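Long-range contacts in beta-glucuronidase (Dictyoglomus thermophilum, PDB 6XXW), which probably hydrolyses beta-D-glucuronides to release glucuronic acid, working as a retaining-type glycosidase of family 2 in an assembly of four chains: residues K324-L329 with Y355-I360; S504-D509 with E547-F552; E525-M530 with Q577-A582. One frame throughout, in Å; residues are numbered along the deposited sequence.

Contact 1: K324-L329 with Y355-I360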
loop_
_atom_site.group_PDB
_atom_site.type_symbol
_atom_site.label_atom_id
_atom_site.label_comp_id
_atom_site.label_asym_id
_atom_site.label_seq_id
_atom_site.Cartn_x
_atom_site.Cartn_y
_atom_site.Cartn_z
ATOM N N LYS A 324 19.587 6.012 -13.712
ATOM C CA LYS A 324 18.201 5.543 -13.697
ATOM C C LYS A 324 17.232 6.658 -14.089
ATOM O O LYS A 324 16.310 6.445 -14.885
ATOM C CB LYS A 324 17.849 5.002 -12.314
ATOM C CG LYS A 324 16.417 4.507 -12.214
ATOM C CD LYS A 324 16.151 3.406 -13.239
ATOM C CE LYS A 324 14.961 2.541 -12.818
ATOM N NZ LYS A 324 14.808 1.326 -13.685
ATOM N N ASP A 325 17.442 7.863 -13.555
ATOM C CA ASP A 325 16.508 8.955 -13.816
ATOM C C ASP A 325 16.539 9.349 -15.290
ATOM O O ASP A 325 15.492 9.613 -15.892
ATOM C CB ASP A 325 16.846 10.164 -12.935
ATOM C CG ASP A 325 16.342 10.025 -11.489
ATOM O OD1 ASP A 325 15.712 8.995 -11.141
ATOM O OD2 ASP A 325 16.579 10.964 -10.687
ATOM N N PHE A 326 17.733 9.393 -15.892
ATOM C CA PHE A 326 17.804 9.752 -17.303
ATOM C C PHE A 326 17.213 8.663 -18.195
ATOM O O PHE A 326 16.599 8.966 -19.224
ATOM C CB PHE A 326 19.253 10.071 -17.694
ATOM C CG PHE A 326 19.657 11.469 -17.317
ATOM C CD1 PHE A 326 19.307 12.544 -18.119
ATOM C CD2 PHE A 326 20.306 11.717 -16.116
ATOM C CE1 PHE A 326 19.642 13.829 -17.754
ATOM C CE2 PHE A 326 20.638 13.005 -15.745
ATOM C CZ PHE A 326 20.308 14.063 -16.565
ATOM N N ASN A 327 17.387 7.393 -17.832
ATOM C CA ASN A 327 16.746 6.338 -18.619
ATOM C C ASN A 327 15.228 6.431 -18.521
ATOM O O ASN A 327 14.514 6.175 -19.501
ATOM C CB ASN A 327 17.245 4.971 -18.161
ATOM C CG ASN A 327 18.691 4.756 -18.525
ATOM O OD1 ASN A 327 19.185 5.366 -19.471
ATOM N ND2 ASN A 327 19.388 3.927 -17.765
ATOM N N LEU A 328 14.721 6.830 -17.354
ATOM C CA LEU A 328 13.280 7.042 -17.215
ATOM C C LEU A 328 12.817 8.249 -18.021
ATOM O O LEU A 328 11.745 8.216 -18.637
ATOM C CB LEU A 328 12.915 7.210 -15.739
ATOM C CG LEU A 328 12.937 5.948 -14.866
ATOM C CD1 LEU A 328 12.840 6.319 -13.363
ATOM C CD2 LEU A 328 11.828 4.994 -15.274
ATOM N N LEU A 329 13.612 9.323 -18.036
ATOM C CA LEU A 329 13.270 10.483 -18.857
ATOM C C LEU A 329 13.141 10.094 -20.325
ATOM O O LEU A 329 12.200 10.511 -21.016
ATOM C CB LEU A 329 14.329 11.580 -18.680
ATOM C CG LEU A 329 14.310 12.402 -17.377
ATOM C CD1 LEU A 329 15.431 13.493 -17.405
ATOM C CD2 LEU A 329 12.955 13.029 -17.152
ATOM N N TYR A 355 22.638 12.629 -22.765
ATOM C CA TYR A 355 21.328 12.100 -23.106
ATOM C C TYR A 355 20.517 13.036 -23.998
ATOM O O TYR A 355 19.513 12.606 -24.566
ATOM C CB TYR A 355 20.533 11.821 -21.822
ATOM C CG TYR A 355 20.791 10.470 -21.178
ATOM C CD1 TYR A 355 19.959 9.385 -21.447
ATOM C CD2 TYR A 355 21.847 10.286 -20.287
ATOM C CE1 TYR A 355 20.179 8.145 -20.860
ATOM C CE2 TYR A 355 22.075 9.049 -19.683
ATOM C CZ TYR A 355 21.237 7.979 -19.984
ATOM O OH TYR A 355 21.440 6.741 -19.404
ATOM N N GLY A 356 20.906 14.299 -24.120
ATOM C CA GLY A 356 20.134 15.245 -24.912
ATOM C C GLY A 356 18.854 15.667 -24.225
ATOM O O GLY A 356 17.760 15.563 -24.789
ATOM N N ILE A 357 18.983 16.137 -22.990
ATOM C CA ILE A 357 17.870 16.645 -22.204
ATOM C C ILE A 357 18.126 18.125 -21.958
ATOM O O ILE A 357 19.200 18.500 -21.481
ATOM C CB ILE A 357 17.720 15.885 -20.872
ATOM C CG1 ILE A 357 17.460 14.389 -21.124
ATOM C CG2 ILE A 357 16.635 16.551 -19.990
ATOM C CD1 ILE A 357 16.073 14.066 -21.700
ATOM N N ALA A 358 17.157 18.963 -22.311
ATOM C CA ALA A 358 17.299 20.398 -22.132
ATOM C C ALA A 358 17.014 20.747 -20.681
ATOM O O ALA A 358 16.033 20.273 -20.103
ATOM C CB ALA A 358 16.350 21.150 -23.067
ATOM N N VAL A 359 17.864 21.578 -20.088
ATOM C CA VAL A 359 17.798 21.881 -18.666
ATOM C C VAL A 359 17.547 23.376 -18.475
ATOM O O VAL A 359 18.265 24.211 -19.036
ATOM C CB VAL A 359 19.090 21.448 -17.951
ATOM C CG1 VAL A 359 19.062 21.882 -16.507
ATOM C CG2 VAL A 359 19.262 19.931 -18.055
ATOM N N ILE A 360 16.533 23.705 -17.686
ATOM C CA ILE A 360 16.379 25.044 -17.121
ATOM C C ILE A 360 17.029 24.986 -15.748
ATOM O O ILE A 360 16.505 24.334 -14.843
ATOM C CB ILE A 360 14.900 25.455 -17.008
ATOM C CG1 ILE A 360 14.195 25.381 -18.367
ATOM C CG2 ILE A 360 14.783 26.865 -16.428
ATOM C CD1 ILE A 360 12.666 25.427 -18.285
#

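Contact 2: S504-D509 with E547-F552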
loop_
_atom_site.group_PDB
_atom_site.type_symbol
_atom_site.label_atom_id
_atom_site.label_comp_id
_atom_site.label_asym_id
_atom_site.label_seq_id
_atom_site.Cartn_x
_atom_site.Cartn_y
_atom_site.Cartn_z
ATOM N N SER A 504 5.010 25.667 -15.924
ATOM C CA SER A 504 6.205 25.116 -15.290
ATOM C C SER A 504 5.917 24.184 -14.117
ATOM O O SER A 504 6.828 23.457 -13.693
ATOM C CB SER A 504 7.127 26.253 -14.833
ATOM O OG SER A 504 6.401 27.252 -14.139
ATOM N N GLU A 505 4.697 24.181 -13.584
ATOM C CA GLU A 505 4.307 23.213 -12.567
ATOM C C GLU A 505 2.804 23.017 -12.622
ATOM O O GLU A 505 2.049 23.976 -12.801
ATOM C CB GLU A 505 4.659 23.656 -11.146
ATOM C CG GLU A 505 6.122 23.631 -10.780
ATOM C CD GLU A 505 6.349 23.914 -9.302
ATOM O OE1 GLU A 505 5.405 23.695 -8.498
ATOM O OE2 GLU A 505 7.471 24.346 -8.943
ATOM N N PHE A 506 2.388 21.777 -12.417
ATOM C CA PHE A 506 1.001 21.417 -12.164
ATOM C C PHE A 506 1.005 19.947 -11.793
ATOM O O PHE A 506 1.850 19.186 -12.270
ATOM C CB PHE A 506 0.077 21.693 -13.369
ATOM C CG PHE A 506 0.423 20.922 -14.627
ATOM C CD1 PHE A 506 1.587 21.190 -15.334
ATOM C CD2 PHE A 506 -0.458 19.954 -15.122
ATOM C CE1 PHE A 506 1.894 20.503 -16.487
ATOM C CE2 PHE A 506 -0.175 19.253 -16.282
ATOM C CZ PHE A 506 1.004 19.517 -16.978
ATOM N N GLY A 507 0.087 19.566 -10.922
ATOM C CA GLY A 507 0.044 18.192 -10.468
ATOM C C GLY A 507 -0.752 18.069 -9.189
ATOM O O GLY A 507 -1.291 19.045 -8.662
ATOM N N ALA A 508 -0.808 16.826 -8.703
ATOM C CA ALA A 508 -1.625 16.442 -7.561
ATOM C C ALA A 508 -0.887 15.366 -6.776
ATOM O O ALA A 508 -0.208 14.529 -7.376
ATOM C CB ALA A 508 -2.992 15.920 -8.030
ATOM N N ASP A 509 -0.992 15.393 -5.445
ATOM C CA ASP A 509 -0.430 14.304 -4.649
ATOM C C ASP A 509 -1.186 13.016 -4.947
ATOM O O ASP A 509 -2.412 13.027 -5.072
ATOM C CB ASP A 509 -0.522 14.600 -3.150
ATOM C CG ASP A 509 0.356 15.752 -2.719
ATOM O OD1 ASP A 509 -0.044 16.919 -2.955
ATOM O OD2 ASP A 509 1.426 15.489 -2.126
ATOM N N GLU A 547 5.284 22.106 -21.151
ATOM C CA GLU A 547 4.558 21.530 -20.019
ATOM C C GLU A 547 5.553 20.793 -19.131
ATOM O O GLU A 547 6.236 19.872 -19.586
ATOM C CB GLU A 547 3.424 20.590 -20.483
ATOM C CG GLU A 547 3.854 19.370 -21.335
ATOM C CD GLU A 547 2.704 18.769 -22.135
ATOM O OE1 GLU A 547 2.513 17.532 -22.076
ATOM O OE2 GLU A 547 1.987 19.530 -22.830
ATOM N N HIS A 548 5.672 21.230 -17.879
ATOM C CA HIS A 548 6.482 20.542 -16.887
ATOM C C HIS A 548 5.570 20.142 -15.734
ATOM O O HIS A 548 5.001 21.005 -15.049
ATOM C CB HIS A 548 7.642 21.423 -16.401
ATOM C CG HIS A 548 8.869 21.357 -17.267
ATOM N ND1 HIS A 548 10.075 21.917 -16.895
ATOM C CD2 HIS A 548 9.078 20.791 -18.481
ATOM C CE1 HIS A 548 10.975 21.694 -17.837
ATOM N NE2 HIS A 548 10.395 21.021 -18.816
ATOM N N ILE A 549 5.428 18.847 -15.526
ATOM C CA ILE A 549 4.619 18.333 -14.430
ATOM C C ILE A 549 5.441 18.379 -13.146
ATOM O O ILE A 549 6.641 18.094 -13.146
ATOM C CB ILE A 549 4.129 16.903 -14.751
ATOM C CG1 ILE A 549 3.048 16.917 -15.848
ATOM C CG2 ILE A 549 3.537 16.220 -13.507
ATOM C CD1 ILE A 549 3.553 17.102 -17.291
ATOM N N TRP A 550 4.803 18.768 -12.048
ATOM C CA TRP A 550 5.374 18.647 -10.711
ATOM C C TRP A 550 4.820 17.375 -10.078
ATOM O O TRP A 550 3.607 17.284 -9.878
ATOM C CB TRP A 550 4.982 19.846 -9.852
ATOM C CG TRP A 550 5.696 19.877 -8.560
ATOM C CD1 TRP A 550 5.231 19.470 -7.341
ATOM C CD2 TRP A 550 7.036 20.311 -8.362
ATOM N NE1 TRP A 550 6.211 19.645 -6.388
ATOM C CE2 TRP A 550 7.329 20.160 -6.993
ATOM C CE3 TRP A 550 8.017 20.832 -9.215
ATOM C CZ2 TRP A 550 8.567 20.523 -6.445
ATOM C CZ3 TRP A 550 9.256 21.184 -8.674
ATOM C CH2 TRP A 550 9.519 21.022 -7.306
ATOM N N ASN A 551 5.683 16.409 -9.730
ATOM C CA ASN A 551 7.155 16.443 -9.806
ATOM C C ASN A 551 7.573 15.167 -10.526
ATOM O O ASN A 551 6.737 14.284 -10.721
ATOM C CB ASN A 551 7.783 16.473 -8.401
ATOM C CG ASN A 551 9.310 16.641 -8.412
ATOM O OD1 ASN A 551 10.066 15.679 -8.623
ATOM N ND2 ASN A 551 9.768 17.862 -8.148
ATOM N N PHE A 552 8.849 15.065 -10.907
ATOM C CA PHE A 552 9.382 13.799 -11.416
ATOM C C PHE A 552 9.113 12.656 -10.435
ATOM O O PHE A 552 8.592 11.604 -10.823
ATOM C CB PHE A 552 10.885 13.937 -11.691
ATOM C CG PHE A 552 11.560 12.650 -12.151
ATOM C CD1 PHE A 552 11.434 12.208 -13.463
ATOM C CD2 PHE A 552 12.356 11.916 -11.274
ATOM C CE1 PHE A 552 12.062 11.039 -13.893
ATOM C CE2 PHE A 552 12.992 10.742 -11.684
ATOM C CZ PHE A 552 12.848 10.301 -13.003
HETATM O O HOH W 1 9.567 23.211 -14.355
HETATM O O HOH W 2 1.698 15.305 -9.936
#

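Contact 3: E525-M530 with Q577-A582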
loop_
_atom_site.group_PDB
_atom_site.type_symbol
_atom_site.label_atom_id
_atom_site.label_comp_id
_atom_site.label_asym_id
_atom_site.label_seq_id
_atom_site.Cartn_x
_atom_site.Cartn_y
_atom_site.Cartn_z
ATOM N N GLU A 525 -5.901 8.126 -9.910
ATOM C CA GLU A 525 -6.845 8.583 -10.923
ATOM C C GLU A 525 -6.946 10.103 -10.938
ATOM O O GLU A 525 -6.973 10.720 -12.008
ATOM C CB GLU A 525 -8.225 7.967 -10.675
ATOM C CG GLU A 525 -8.342 6.525 -11.173
ATOM C CD GLU A 525 -7.688 5.529 -10.228
ATOM O OE1 GLU A 525 -7.318 5.931 -9.097
ATOM O OE2 GLU A 525 -7.542 4.352 -10.618
ATOM N N TYR A 526 -7.033 10.722 -9.756
ATOM C CA TYR A 526 -7.188 12.168 -9.712
ATOM C C TYR A 526 -5.966 12.849 -10.298
ATOM O O TYR A 526 -6.092 13.813 -11.064
ATOM C CB TYR A 526 -7.436 12.635 -8.277
ATOM C CG TYR A 526 -7.981 14.051 -8.204
ATOM C CD1 TYR A 526 -7.119 15.149 -8.251
ATOM C CD2 TYR A 526 -9.346 14.288 -8.124
ATOM C CE1 TYR A 526 -7.604 16.448 -8.204
ATOM C CE2 TYR A 526 -9.844 15.582 -8.061
ATOM C CZ TYR A 526 -8.964 16.659 -8.106
ATOM O OH TYR A 526 -9.445 17.945 -8.052
ATOM N N GLN A 527 -4.771 12.344 -9.967
ATOM C CA GLN A 527 -3.550 12.916 -10.517
ATOM C C GLN A 527 -3.557 12.851 -12.044
ATOM O O GLN A 527 -3.256 13.846 -12.718
ATOM C CB GLN A 527 -2.328 12.202 -9.927
ATOM C CG GLN A 527 -0.994 12.626 -10.564
ATOM C CD GLN A 527 0.170 11.760 -10.091
ATOM O OE1 GLN A 527 0.020 10.557 -9.897
ATOM N NE2 GLN A 527 1.332 12.372 -9.912
ATOM N N GLN A 528 -3.924 11.694 -12.608
ATOM C CA GLN A 528 -3.945 11.552 -14.064
ATOM C C GLN A 528 -5.011 12.438 -14.704
ATOM O O GLN A 528 -4.759 13.062 -15.739
ATOM C CB GLN A 528 -4.164 10.078 -14.463
ATOM C CG GLN A 528 -4.457 9.862 -15.962
ATOM C CD GLN A 528 -4.307 8.411 -16.409
ATOM O OE1 GLN A 528 -3.248 7.806 -16.253
ATOM N NE2 GLN A 528 -5.375 7.849 -16.961
ATOM N N GLU A 529 -6.213 12.497 -14.121
ATOM C CA GLU A 529 -7.273 13.293 -14.738
ATOM C C GLU A 529 -6.936 14.780 -14.695
ATOM O O GLU A 529 -7.144 15.503 -15.675
ATOM C CB GLU A 529 -8.608 13.025 -14.044
ATOM C CG GLU A 529 -9.811 13.673 -14.728
ATOM C CD GLU A 529 -10.110 13.082 -16.101
ATOM O OE1 GLU A 529 -9.763 11.906 -16.352
ATOM O OE2 GLU A 529 -10.693 13.807 -16.938
ATOM N N MET A 530 -6.418 15.251 -13.563
ATOM C CA MET A 530 -6.013 16.647 -13.471
ATOM C C MET A 530 -4.974 16.977 -14.537
ATOM O O MET A 530 -5.115 17.949 -15.288
ATOM C CB MET A 530 -5.464 16.931 -12.072
ATOM C CG MET A 530 -4.873 18.327 -11.944
ATOM S SD MET A 530 -4.133 18.590 -10.319
ATOM C CE MET A 530 -3.626 20.316 -10.467
ATOM N N GLN A 577 9.682 4.105 -9.689
ATOM C CA GLN A 577 8.735 3.282 -10.439
ATOM C C GLN A 577 7.489 4.096 -10.789
ATOM O O GLN A 577 7.098 4.992 -10.038
ATOM C CB GLN A 577 8.318 2.033 -9.646
ATOM C CG GLN A 577 9.463 1.084 -9.299
ATOM C CD GLN A 577 10.263 0.629 -10.511
ATOM O OE1 GLN A 577 9.729 0.483 -11.612
ATOM N NE2 GLN A 577 11.555 0.390 -10.305
ATOM N N PRO A 578 6.837 3.803 -11.913
ATOM C CA PRO A 578 5.825 4.733 -12.434
ATOM C C PRO A 578 4.480 4.611 -11.733
ATOM O O PRO A 578 4.030 3.516 -11.390
ATOM C CB PRO A 578 5.704 4.323 -13.908
ATOM C CG PRO A 578 6.024 2.826 -13.899
ATOM C CD PRO A 578 7.104 2.683 -12.837
ATOM N N LYS A 579 3.815 5.755 -11.552
ATOM C CA LYS A 579 2.404 5.750 -11.207
ATOM C C LYS A 579 1.574 5.723 -12.489
ATOM O O LYS A 579 2.106 5.794 -13.596
ATOM C CB LYS A 579 2.048 6.959 -10.332
ATOM C CG LYS A 579 2.798 6.973 -9.006
ATOM C CD LYS A 579 2.421 8.217 -8.187
ATOM C CE LYS A 579 3.464 8.493 -7.105
ATOM N NZ LYS A 579 3.235 9.805 -6.414
ATOM N N MET A 580 0.245 5.634 -12.335
ATOM C CA MET A 580 -0.638 5.570 -13.496
ATOM C C MET A 580 -0.361 6.695 -14.494
ATOM O O MET A 580 -0.236 6.453 -15.700
ATOM C CB MET A 580 -2.097 5.605 -13.039
ATOM C CG MET A 580 -3.077 5.213 -14.121
ATOM S SD MET A 580 -4.773 5.309 -13.501
ATOM C CE MET A 580 -4.545 4.501 -11.934
ATOM N N VAL A 581 -0.241 7.935 -14.006
ATOM C CA VAL A 581 -0.098 9.065 -14.927
ATOM C C VAL A 581 1.211 9.020 -15.714
ATOM O O VAL A 581 1.287 9.623 -16.789
ATOM C CB VAL A 581 -0.220 10.406 -14.173
ATOM C CG1 VAL A 581 0.994 10.655 -13.329
ATOM C CG2 VAL A 581 -0.440 11.565 -15.162
ATOM N N ALA A 582 2.243 8.321 -15.219
ATOM C CA ALA A 582 3.459 8.140 -16.017
ATOM C C ALA A 582 3.144 7.499 -17.361
ATOM O O ALA A 582 3.728 7.863 -18.389
ATOM C CB ALA A 582 4.478 7.287 -15.261
HETATM O O HOH W 3 -1.357 8.768 -11.384
#

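Contact 1: K324-L329 with Y355-I360
Phe326 and Tyr355 adopt nearly the same first torsion, CG opposite the carbonyl carbon and beside the backbone N (chi1 -81° and -85°), and this brings their side chains together in the gap between two helices. In this TIM barrel the helices form the outer layer, and the contact joins helix 319-332 to the end of helix 346-355 and to the residues that lead into strand 358-362. The rings lie at 25° to one another but are slid apart, with centroids 5.2 Å from each other, so overlap of the ring faces is slight. What covers the tyrosine instead is a CH-pi contact: CB of Phe326 sits almost on the ring normal, 3.5 Å from the centroid of the Tyr355 ring. The phenol passes across the helix to reach Asn327, where Tyr355 OH donates to Asn327 OD1 at 2.6 Å, arriving from above the carbonyl plane rather than within it. Asn327 ND2 is held in turn by the carbonyl of Ile61 of a second subunit, and Leu51 of that subunit packs on Tyr355, which places this end of the contact at a subunit boundary. A leucine here has neither ring nor hydroxyl, and the Asn327 amide, its OD1 without that donor, would probably be freer to turn, while the packing over Phe326 CB is likely to be poorer. Beyond the tyrosine the chain leaves helical geometry at Gly356, with positive phi, and turns Ile357 back toward the first helix. Ile357 CG1 meets the edge of the Phe326 ring, close to its plane, at 4.0 Å from CD1 of Phe326. Its other branch completes the apolar seam, Ile357 CG2 lying 4.2 Å from Leu329 CD1.

Contact 2: S504-D509 with E547-F552
Trp550 N donates to Phe506 O (3.0 Å, 157° at the hydrogen), the one direct hydrogen bond between the two segments. Further back, a CA-H...O contact joins Glu505 CA to His548 O at 3.4 Å. Water extends the polar pairing at both ends: one molecule donates to Ser504 O (2.8 Å) and is bonded to His548 ND1 at the edge of the imidazole, whose NE2 is held by Ser336, while another accepts from Ala508 N and donates to Trp550 O (2.8 Å). These strands, 501-505 and 544-550, are parallel neighbours in the TIM barrel, joined by helix 524-538 in a beta-alpha-beta crossover. Stacking is found at their C-terminal ends, where the Glu505 carboxylate lies over one face of the Trp550 indole, displaced toward its rim, with planes 17° apart and CD 3.5 Å from CE3 of Trp550. The opposite face is met by Asn551 ND2, 3.2 Å above the Trp550 ring plane, in a residue that follows a cis peptide bond. Glu505 is gripped further by Tyr469 and Arg338, and it hydrogen-bonds a bound Tris molecule, consistent with a place in the sugar pocket. Apolar packing lies toward the helix, where Val535 and Ile531 touch Phe506 and Ile549 respectively. With CG between N and carbonyl carbon (chi1 61°), the Phe506 ring swings back toward strand 544-550, and its CZ meets Ile549 CG1 at 3.5 Å.

Contact 3: E525-M530 with Q577-A582
Val581 meets Gln527 at about a right angle, its methyl CG1 pressed on the flat of the amide 3.5 Å from Gln527 CD and only slightly farther from the amide O and N. An extended glutamine chain, with CG anti to the backbone N (chi1 173°), carries that amide out from its helix. Its polar atoms have separate partners: NE2 bonds to the carbonyl of Gly570, while OE1 accepts from a water at 2.7 Å, and this water in turn accepts from Val581 N at 3.0 Å, bridging the two segments. Lys579 also crosses Gln527 roughly perpendicularly, passing its CD 3.8 Å from Gln527 OE1, so the aliphatic shaft does the touching; its NZ goes on to a salt bridge with Asp554. The contact joins two helices on the outside of the TIM barrel, 524-538 and the first turn of 580-591, and the backbones come close, 4.7 Å between the CA atoms of Gln528 and Val581. There the second valine methyl, CG2, rests 3.7 Å from Gln528 CA, and the end of the Gln528 side chain lies across the Met580 chain. Met580 runs obliquely to Glu525, its bent end (chi3 -45°) bringing CE 3.3 Å from Glu525 OE2. That carboxylate oxygen is hydrogen-bonded to His515 and to His583 of a neighbouring subunit, a residue that also packs on Met580.

In the fold
Read from the N terminus, contact 1 comes first and closes a short excursion through strand 336-338 and helix 346-355 before either of the others opens. Contacts 2 and 3 lie later and cross: residues 525-530 fall between the two halves of contact 2, and 547-552 between the two halves of contact 3, so the two loops overlap, tying together strand 501-505, helix 524-538, strand 544-550 and helix 580-591. The two touch where Met530 CE meets Gly507 O at 3.2 Å. Contact 1 reaches contact 2 through Phe552, which packs on Asp325, Leu328 and Leu329, bringing the late part of the barrel against its early helix, just as strand 544-550 pairs with strand 297-305.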